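Local coordinates for protein adenylyltransferase and sulfurtransferase uba4 (Chaetomium thermophilum, PDB 6YUB) that probably activates sulfur-carrier proteins by adenylylation and passes sulfur to them for tRNA thiolation and molybdenum cofactor synthesis, here represented by its zinc-binding ThiF-family adenylyltransferase part, at residues 153-164 against 210-221; 163-171 against 181-189. All coordinates share one frame; numbering follows the deposited sequence.

Interaction 1 of 2, residues 153-164 against 210-221; sequences VSAASVQKSGQL and VVGMMGVAQAGE
Gln-218 of helix 208-228 reaches across to Val-153 and Ala-155 of strand 152-158, and following it atom by atom defines this contact. Its CB lies 4.2 Å from CG1 of Val-153. CG touches two methyls, 3.6 Å from CD1 of Leu-164 and 3.8 Å from that same Val-153 CG1. An extended chain beyond CB (chi2 -178°) then carries the amide onward, where CD and OE1 both rest on CB of Ala-155, each 3.5 Å from it. At the tip, NE2 donates to the carbonyl O of Val-153 at 3.2 Å with an N-H...O angle of 144°. The acceptor lies close to the plane of the amide, but the donor stands 52° above the carbonyl plane of Val-153. NE2 also donates to the backbone O of Asp-130, so two main-chain carbonyls hold the amide's rotation.

Nearer the hairpin turn, Met-214 bends at both chi2 and chi3 and lays its thioether against the backbone of Gly-162 and Gln-163. Its CE presses on CB of Leu-164 at 3.2 Å, tighter than usual van der Waals contact. The axes of 210-221 and strand 161-164 run nearly parallel, 8.0 Å apart at closest approach, the helix packing on the two-stranded hairpin of the sheet in this ThiF-family fold.

An alanine in place of Gln-218 would probably cost the carbonyls of Val-153 and Asp-130 a shared donor and open a gap among Val-153, Ala-155 and Leu-164. The interface is thus chiefly methyl and thioether packing, in which a single buried amide supplies the directional bond between helix and hairpin.

Interaction 2 of 2, residues 163-171 against 181-189; sequences QLIVLNCPP and AAPCYRCCF. With ZN (zinc ion), chain E.
Leu-167 and Asn-168, where strand 161-167 ends, meet Pro-183 and the short helix 185-188, whose N-cap and third residue form the first CxxC pair of a four-cysteine zinc site.

The metal bonds come first: SG of Cys-184 and SG of Cys-187 each lie 2.3 Å from zinc, and Cys-279 and Cys-282 complete the site. In the conformers described here, one of two deposited for each cysteine, the pair also forms a capping box. Cys-184 is the N-cap, its SG accepting from N of Cys-187, while its own N donates to SG of Cys-187.

One direct hydrogen bond joins the segments. N of Asn-168 donates to O of Pro-183 at 2.9 Å, nearly along the C=O axis, with an N-H...O angle of 143°. Outside the two segments, ND2 of Asn-168 donates to O of Lys-150 and its OD1 accepts from N of Thr-172, which fixes the amide.

Apolar contacts flank it. With CG anti to the carbonyl carbon (chi1 -58°), Leu-167 spreads its two methyls along one side of the short helix: CD1 approaches the ring edge of Tyr-185 near its plane, 3.8 Å from CB of that tyrosine, and CD2 comes 3.9 Å from SG of Cys-188. CD1 of Ile-165 meets that sulfur too. On the other flank, CB of Ala-182 fits against the backbone of Cys-169, 3.6 Å from its N.

The last kind of interaction is solvent-mediated: one water donates both to OD1 of Asn-168 at 2.9 Å and to O of Ala-182 at 3.0 Å.

Strand 161-167 serves both contacts, whose centres lie 15 Å apart: Leu-164 points toward helix 208-228, whereas Ile-165 and Leu-167 meet the zinc-bearing segment. A probable backbone hydrogen bond, Ser-154 O to Ile-165 N at 3.0 Å, ties them through the sheet, and CG2 of Val-166 packs 3.9 Å from OE1 of Glu-221. Interaction 1 adjoins the predicted ATP site, the side chain of Ser-157 being about 3 Å from that of Asp-133; interaction 2 holds the metal, about 13 Å from the side chain of Ser-154. Between helices 185-188 and 208-228 runs an unmodelled segment containing Cys-201, the predicted thioester-forming residue.

Interaction 1 of 2, residues 153-164 against 210-221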
loop_
_atom_site.group_PDB
_atom_site.type_symbol
_atom_site.label_atom_id
_atom_site.label_comp_id
_atom_site.label_asym_id
_atom_site.label_seq_id
_atom_site.Cartn_x
_atom_site.Cartn_y
_atom_site.Cartn_z
ATOM N N VAL B 153 12.619 11.479 -5.824
ATOM C CA VAL B 153 11.647 10.470 -5.413
ATOM C C VAL B 153 10.458 10.598 -6.358
ATOM O O VAL B 153 9.711 11.583 -6.303
ATOM C CB VAL B 153 11.224 10.642 -3.950
ATOM C CG1 VAL B 153 10.328 9.493 -3.511
ATOM C CG2 VAL B 153 12.454 10.746 -3.049
ATOM N N SER B 154 10.282 9.614 -7.232
ATOM C CA SER B 154 9.267 9.664 -8.275
ATOM C C SER B 154 8.247 8.549 -8.082
ATOM O O SER B 154 8.610 7.402 -7.801
ATOM C CB SER B 154 9.917 9.552 -9.665
ATOM O OG SER B 154 8.953 9.239 -10.654
ATOM N N ALA B 155 6.972 8.898 -8.235
ATOM C CA ALA B 155 5.869 7.952 -8.139
ATOM C C ALA B 155 4.917 8.184 -9.304
ATOM O O ALA B 155 4.952 9.227 -9.959
ATOM C CB ALA B 155 5.122 8.088 -6.806
ATOM N N ALA B 156 4.052 7.204 -9.551
ATOM C CA ALA B 156 3.178 7.276 -10.710
ATOM C C ALA B 156 1.999 6.332 -10.548
ATOM O O ALA B 156 2.024 5.406 -9.736
ATOM C CB ALA B 156 3.941 6.941 -12.002
ATOM N N SER B 157 0.959 6.597 -11.334
ATOM C CA SER B 157 -0.146 5.671 -11.541
ATOM C C SER B 157 0.025 5.030 -12.913
ATOM O O SER B 157 0.286 5.727 -13.900
ATOM C CB SER B 157 -1.494 6.386 -11.459
ATOM O OG SER B 157 -1.711 6.932 -10.171
ATOM N N VAL B 158 -0.111 3.708 -12.974
ATOM C CA VAL B 158 0.028 2.969 -14.226
ATOM C C VAL B 158 -0.968 1.817 -14.198
ATOM O O VAL B 158 -0.819 0.883 -13.401
ATOM C CB VAL B 158 1.454 2.440 -14.444
ATOM C CG1 VAL B 158 1.539 1.670 -15.752
ATOM C CG2 VAL B 158 2.454 3.587 -14.428
ATOM N N GLN B 159 -1.976 1.880 -15.064
ATOM C CA GLN B 159 -3.000 0.832 -15.159
ATOM C C GLN B 159 -3.687 0.747 -13.802
ATOM O O GLN B 159 -4.119 1.788 -13.276
ATOM C CB GLN B 159 -2.343 -0.455 -15.652
ATOM N N LYS B 160 -3.817 -0.434 -13.201
ATOM C CA LYS B 160 -4.464 -0.601 -11.906
ATOM C C LYS B 160 -3.460 -0.637 -10.760
ATOM O O LYS B 160 -3.701 -1.296 -9.743
ATOM C CB LYS B 160 -5.305 -1.878 -11.908
ATOM C CG LYS B 160 -4.476 -3.151 -12.055
ATOM C CD LYS B 160 -5.117 -4.127 -13.030
ATOM C CE LYS B 160 -4.370 -5.456 -13.063
ATOM N NZ LYS B 160 -2.970 -5.318 -13.557
ATOM N N SER B 161 -2.336 0.063 -10.903
ATOM C CA SER B 161 -1.240 -0.060 -9.961
ATOM C C SER B 161 -0.590 1.295 -9.730
ATOM O O SER B 161 -0.881 2.279 -10.413
ATOM C CB SER B 161 -0.182 -1.055 -10.465
ATOM O OG SER B 161 0.739 -0.411 -11.332
ATOM N N GLY B 162 0.305 1.331 -8.741
ATOM C CA GLY B 162 1.140 2.485 -8.509
ATOM C C GLY B 162 2.596 2.067 -8.447
ATOM O O GLY B 162 2.922 0.890 -8.306
ATOM N N GLN B 163 3.476 3.059 -8.551
ATOM C CA GLN B 163 4.907 2.801 -8.591
ATOM C C GLN B 163 5.653 3.863 -7.800
ATOM O O GLN B 163 5.177 4.985 -7.636
ATOM C CB GLN B 163 5.430 2.776 -10.035
ATOM C CG GLN B 163 4.748 1.749 -10.919
ATOM C CD GLN B 163 5.383 1.648 -12.292
ATOM O OE1 GLN B 163 5.092 0.728 -13.058
ATOM N NE2 GLN B 163 6.250 2.599 -12.613
ATOM N N LEU B 164 6.838 3.494 -7.318
ATOM C CA LEU B 164 7.690 4.411 -6.576
ATOM C C LEU B 164 9.137 3.971 -6.719
ATOM O O LEU B 164 9.430 2.772 -6.717
ATOM C CB LEU B 164 7.298 4.459 -5.095
ATOM C CG LEU B 164 8.221 5.255 -4.173
ATOM C CD1 LEU B 164 7.407 6.175 -3.279
ATOM C CD2 LEU B 164 9.056 4.309 -3.333
ATOM N N VAL B 210 -4.818 3.757 -3.833
ATOM C CA VAL B 210 -3.616 3.456 -4.608
ATOM C C VAL B 210 -2.683 4.660 -4.621
ATOM O O VAL B 210 -1.552 4.607 -4.121
ATOM C CB VAL B 210 -3.988 3.023 -6.037
ATOM C CG1 VAL B 210 -2.745 2.950 -6.908
ATOM C CG2 VAL B 210 -4.722 1.688 -6.018
ATOM N N VAL B 211 -3.151 5.774 -5.195
ATOM C CA VAL B 211 -2.321 6.967 -5.286
ATOM C C VAL B 211 -2.003 7.509 -3.899
ATOM O O VAL B 211 -0.935 8.096 -3.678
ATOM C CB VAL B 211 -3.017 8.025 -6.165
ATOM C CG1 VAL B 211 -4.140 8.713 -5.394
ATOM C CG2 VAL B 211 -2.007 9.030 -6.667
ATOM N N GLY B 212 -2.914 7.326 -2.942
ATOM C CA GLY B 212 -2.641 7.766 -1.586
ATOM C C GLY B 212 -1.485 7.018 -0.949
ATOM O O GLY B 212 -0.655 7.612 -0.256
ATOM N N MET B 213 -1.412 5.703 -1.176
ATOM C CA MET B 213 -0.342 4.909 -0.583
ATOM C C MET B 213 1.014 5.279 -1.168
ATOM O O MET B 213 2.011 5.345 -0.441
ATOM C CB MET B 213 -0.621 3.417 -0.778
ATOM C CG MET B 213 -1.359 2.786 0.399
ATOM S SD MET B 213 -1.628 1.013 0.257
ATOM C CE MET B 213 -3.263 0.966 -0.475
ATOM N N MET B 214 1.076 5.518 -2.482
ATOM C CA MET B 214 2.340 5.919 -3.089
ATOM C C MET B 214 2.785 7.277 -2.561
ATOM O O MET B 214 3.971 7.490 -2.285
ATOM C CB MET B 214 2.211 5.955 -4.609
ATOM C CG MET B 214 1.704 4.665 -5.236
ATOM S SD MET B 214 2.514 3.167 -4.641
ATOM C CE MET B 214 4.224 3.516 -4.966
ATOM N N GLY B 215 1.843 8.211 -2.403
ATOM C CA GLY B 215 2.198 9.522 -1.887
ATOM C C GLY B 215 2.758 9.460 -0.479
ATOM O O GLY B 215 3.786 10.074 -0.177
ATOM N N VAL B 216 2.083 8.723 0.405
ATOM C CA VAL B 216 2.608 8.537 1.754
ATOM C C VAL B 216 3.992 7.910 1.697
ATOM O O VAL B 216 4.917 8.341 2.394
ATOM C CB VAL B 216 1.633 7.691 2.596
ATOM C CG1 VAL B 216 2.277 7.290 3.917
ATOM C CG2 VAL B 216 0.341 8.458 2.842
ATOM N N ALA B 217 4.166 6.892 0.848
ATOM C CA ALA B 217 5.475 6.270 0.689
ATOM C C ALA B 217 6.520 7.281 0.227
ATOM O O ALA B 217 7.671 7.243 0.678
ATOM C CB ALA B 217 5.380 5.110 -0.303
ATOM N N GLN B 218 6.134 8.204 -0.662
ATOM C CA GLN B 218 7.067 9.231 -1.111
ATOM C C GLN B 218 7.560 10.082 0.050
ATOM O O GLN B 218 8.755 10.399 0.134
ATOM C CB GLN B 218 6.402 10.126 -2.152
ATOM C CG GLN B 218 6.527 9.668 -3.569
ATOM C CD GLN B 218 5.882 10.646 -4.534
ATOM O OE1 GLN B 218 4.661 10.785 -4.565
ATOM N NE2 GLN B 218 6.703 11.334 -5.316
ATOM N N ALA B 219 6.649 10.488 0.942
ATOM C CA ALA B 219 7.054 11.267 2.106
ATOM C C ALA B 219 7.981 10.458 3.002
ATOM O O ALA B 219 9.000 10.970 3.479
ATOM C CB ALA B 219 5.820 11.736 2.881
ATOM N N GLY B 220 7.653 9.187 3.229
ATOM C CA GLY B 220 8.515 8.350 4.046
ATOM C C GLY B 220 9.934 8.274 3.514
ATOM O O GLY B 220 10.896 8.211 4.287
ATOM N N GLU B 221 10.086 8.290 2.184
ATOM C CA GLU B 221 11.419 8.216 1.600
ATOM C C GLU B 221 12.157 9.539 1.746
ATOM O O GLU B 221 13.342 9.555 2.108
ATOM C CB GLU B 221 11.330 7.805 0.134
ATOM C CG GLU B 221 10.872 6.375 -0.064
ATOM C CD GLU B 221 11.704 5.391 0.743
ATOM O OE1 GLU B 221 12.924 5.290 0.496
ATOM O OE2 GLU B 221 11.130 4.727 1.637
#

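Interaction 2 of 2, residues 163-171 against 181-189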
loop_
_atom_site.group_PDB
_atom_site.type_symbol
_atom_site.label_atom_id
_atom_site.label_comp_id
_atom_site.label_asym_id
_atom_site.label_seq_id
_atom_site.Cartn_x
_atom_site.Cartn_y
_atom_site.Cartn_z
ATOM N N GLN B 163 3.476 3.059 -8.551
ATOM C CA GLN B 163 4.907 2.801 -8.591
ATOM C C GLN B 163 5.653 3.863 -7.800
ATOM O O GLN B 163 5.177 4.985 -7.636
ATOM C CB GLN B 163 5.430 2.776 -10.035
ATOM C CG GLN B 163 4.748 1.749 -10.919
ATOM C CD GLN B 163 5.383 1.648 -12.292
ATOM O OE1 GLN B 163 5.092 0.728 -13.058
ATOM N NE2 GLN B 163 6.250 2.599 -12.613
ATOM N N LEU B 164 6.838 3.494 -7.318
ATOM C CA LEU B 164 7.690 4.411 -6.576
ATOM C C LEU B 164 9.137 3.971 -6.719
ATOM O O LEU B 164 9.430 2.772 -6.717
ATOM C CB LEU B 164 7.298 4.459 -5.095
ATOM C CG LEU B 164 8.221 5.255 -4.173
ATOM C CD1 LEU B 164 7.407 6.175 -3.279
ATOM C CD2 LEU B 164 9.056 4.309 -3.333
ATOM N N ILE B 165 10.036 4.943 -6.850
ATOM C CA ILE B 165 11.458 4.647 -6.969
ATOM C C ILE B 165 12.249 5.888 -6.583
ATOM O O ILE B 165 11.853 7.015 -6.889
ATOM C CB ILE B 165 11.815 4.167 -8.396
ATOM C CG1 ILE B 165 13.270 3.700 -8.445
ATOM C CG2 ILE B 165 11.576 5.279 -9.411
ATOM C CD1 ILE B 165 13.566 2.769 -9.598
ATOM N N VAL B 166 13.376 5.666 -5.913
ATOM C CA VAL B 166 14.324 6.718 -5.561
ATOM C C VAL B 166 15.457 6.690 -6.577
ATOM O O VAL B 166 16.057 5.630 -6.830
ATOM C CB VAL B 166 14.857 6.533 -4.132
ATOM C CG1 VAL B 166 15.816 7.657 -3.759
ATOM C CG2 VAL B 166 13.705 6.463 -3.144
ATOM N N LEU B 167 15.747 7.849 -7.166
ATOM C CA LEU B 167 16.691 7.946 -8.271
ATOM C C LEU B 167 17.778 8.959 -7.947
ATOM O O LEU B 167 17.559 9.921 -7.202
ATOM C CB LEU B 167 15.977 8.349 -9.573
ATOM C CG LEU B 167 14.854 7.423 -10.038
ATOM C CD1 LEU B 167 13.941 8.132 -11.032
ATOM C CD2 LEU B 167 15.432 6.154 -10.650
ATOM N N ASN B 168 18.954 8.730 -8.523
ATOM C CA ASN B 168 20.082 9.657 -8.429
ATOM C C ASN B 168 20.354 10.050 -6.981
ATOM O O ASN B 168 20.609 11.214 -6.665
ATOM C CB ASN B 168 19.837 10.893 -9.294
ATOM C CG ASN B 168 21.089 11.722 -9.495
ATOM O OD1 ASN B 168 22.192 11.187 -9.592
ATOM N ND2 ASN B 168 20.924 13.043 -9.555
ATOM N N CYS B 169 20.301 9.064 -6.089
ATOM C CA CYS B 169 20.533 9.292 -4.666
ATOM C C CYS B 169 21.521 8.252 -4.166
ATOM O O CYS B 169 21.236 7.043 -4.255
ATOM C CB CYS B 169 19.218 9.214 -3.885
ATOM S SG CYS B 169 19.358 9.717 -2.154
ATOM N N PRO B 170 22.704 8.657 -3.659
ATOM C CA PRO B 170 23.193 10.050 -3.651
ATOM C C PRO B 170 23.538 10.516 -5.063
ATOM O O PRO B 170 24.023 9.711 -5.855
ATOM C CB PRO B 170 24.428 9.987 -2.753
ATOM C CG PRO B 170 24.908 8.573 -2.858
ATOM C CD PRO B 170 23.664 7.730 -3.027
ATOM N N PRO B 171 23.290 11.790 -5.372
ATOM C CA PRO B 171 23.509 12.262 -6.748
ATOM C C PRO B 171 24.954 12.110 -7.193
ATOM O O PRO B 171 25.888 12.278 -6.405
ATOM C CB PRO B 171 23.084 13.738 -6.688
ATOM C CG PRO B 171 23.190 14.109 -5.244
ATOM C CD PRO B 171 22.824 12.871 -4.480
ATOM N N ALA B 181 27.170 4.182 -9.236
ATOM C CA ALA B 181 26.332 5.369 -9.218
ATOM C C ALA B 181 24.875 4.959 -9.359
ATOM O O ALA B 181 24.558 3.958 -10.011
ATOM C CB ALA B 181 26.717 6.347 -10.337
ATOM N N ALA B 182 23.992 5.751 -8.748
ATOM C CA ALA B 182 22.570 5.467 -8.806
ATOM C C ALA B 182 22.024 5.766 -10.200
ATOM O O ALA B 182 22.553 6.621 -10.921
ATOM C CB ALA B 182 21.823 6.295 -7.764
ATOM N N PRO B 183 20.958 5.083 -10.604
ATOM C CA PRO B 183 20.393 5.322 -11.934
ATOM C C PRO B 183 19.531 6.572 -11.977
ATOM O O PRO B 183 19.111 7.116 -10.952
ATOM C CB PRO B 183 19.543 4.070 -12.179
ATOM C CG PRO B 183 19.080 3.682 -10.807
ATOM C CD PRO B 183 20.215 4.047 -9.861
ATOM N N CYS B 184 19.277 7.027 -13.205
ATOM C CA CYS B 184 18.252 8.025 -13.461
ATOM C C CYS B 184 17.014 7.315 -14.016
ATOM O O CYS B 184 16.999 6.092 -14.202
ATOM C CB CYS B 184 18.767 9.096 -14.421
ATOM S SG CYS B 184 18.398 8.770 -16.136
ATOM N N TYR B 185 15.961 8.089 -14.291
ATOM C CA TYR B 185 14.718 7.481 -14.759
ATOM C C TYR B 185 14.890 6.831 -16.129
ATOM O O TYR B 185 14.224 5.831 -16.426
ATOM C CB TYR B 185 13.599 8.526 -14.794
ATOM C CG TYR B 185 12.213 7.940 -14.977
ATOM C CD1 TYR B 185 11.520 7.393 -13.904
ATOM C CD2 TYR B 185 11.595 7.942 -16.219
ATOM C CE1 TYR B 185 10.250 6.857 -14.065
ATOM C CE2 TYR B 185 10.328 7.409 -16.392
ATOM C CZ TYR B 185 9.662 6.867 -15.314
ATOM O OH TYR B 185 8.403 6.336 -15.483
ATOM N N ARG B 186 15.766 7.376 -16.977
ATOM C CA ARG B 186 16.014 6.754 -18.273
ATOM C C ARG B 186 16.786 5.448 -18.113
ATOM O O ARG B 186 16.536 4.481 -18.841
ATOM C CB ARG B 186 16.778 7.712 -19.183
ATOM C CG ARG B 186 15.945 8.859 -19.730
ATOM C CD ARG B 186 16.807 9.813 -20.540
ATOM N NE ARG B 186 16.107 11.053 -20.856
ATOM C CZ ARG B 186 15.338 11.235 -21.926
ATOM N NH1 ARG B 186 15.159 10.254 -22.801
ATOM N NH2 ARG B 186 14.747 12.402 -22.117
ATOM N N CYS B 187 17.732 5.403 -17.168
ATOM C CA CYS B 187 18.455 4.167 -16.901
ATOM C C CYS B 187 17.502 3.005 -16.652
ATOM O O CYS B 187 17.819 1.856 -16.980
ATOM C CB CYS B 187 19.374 4.337 -15.689
ATOM S SG CYS B 187 20.793 5.417 -15.919
ATOM N N CYS B 188 16.333 3.285 -16.074
ATOM C CA CYS B 188 15.389 2.242 -15.700
ATOM C C CYS B 188 14.354 1.964 -16.784
ATOM O O CYS B 188 13.961 0.808 -16.977
ATOM C CB CYS B 188 14.664 2.629 -14.405
ATOM S SG CYS B 188 15.736 3.022 -13.007
ATOM N N PHE B 189 13.897 2.998 -17.492
ATOM C CA PHE B 189 12.766 2.870 -18.402
ATOM C C PHE B 189 13.069 3.538 -19.732
ATOM O O PHE B 189 13.544 4.677 -19.764
ATOM C CB PHE B 189 11.503 3.492 -17.790
ATOM C CG PHE B 189 11.247 3.075 -16.374
ATOM C CD1 PHE B 189 10.966 1.753 -16.072
ATOM C CD2 PHE B 189 11.282 4.000 -15.346
ATOM C CE1 PHE B 189 10.731 1.360 -14.771
ATOM C CE2 PHE B 189 11.043 3.613 -14.040
ATOM C CZ PHE B 189 10.766 2.292 -13.753
HETATM ZN ZN ZN E . 20.251 7.525 -16.702
HETATM O O HOH W 1 24.002 8.892 -9.641
#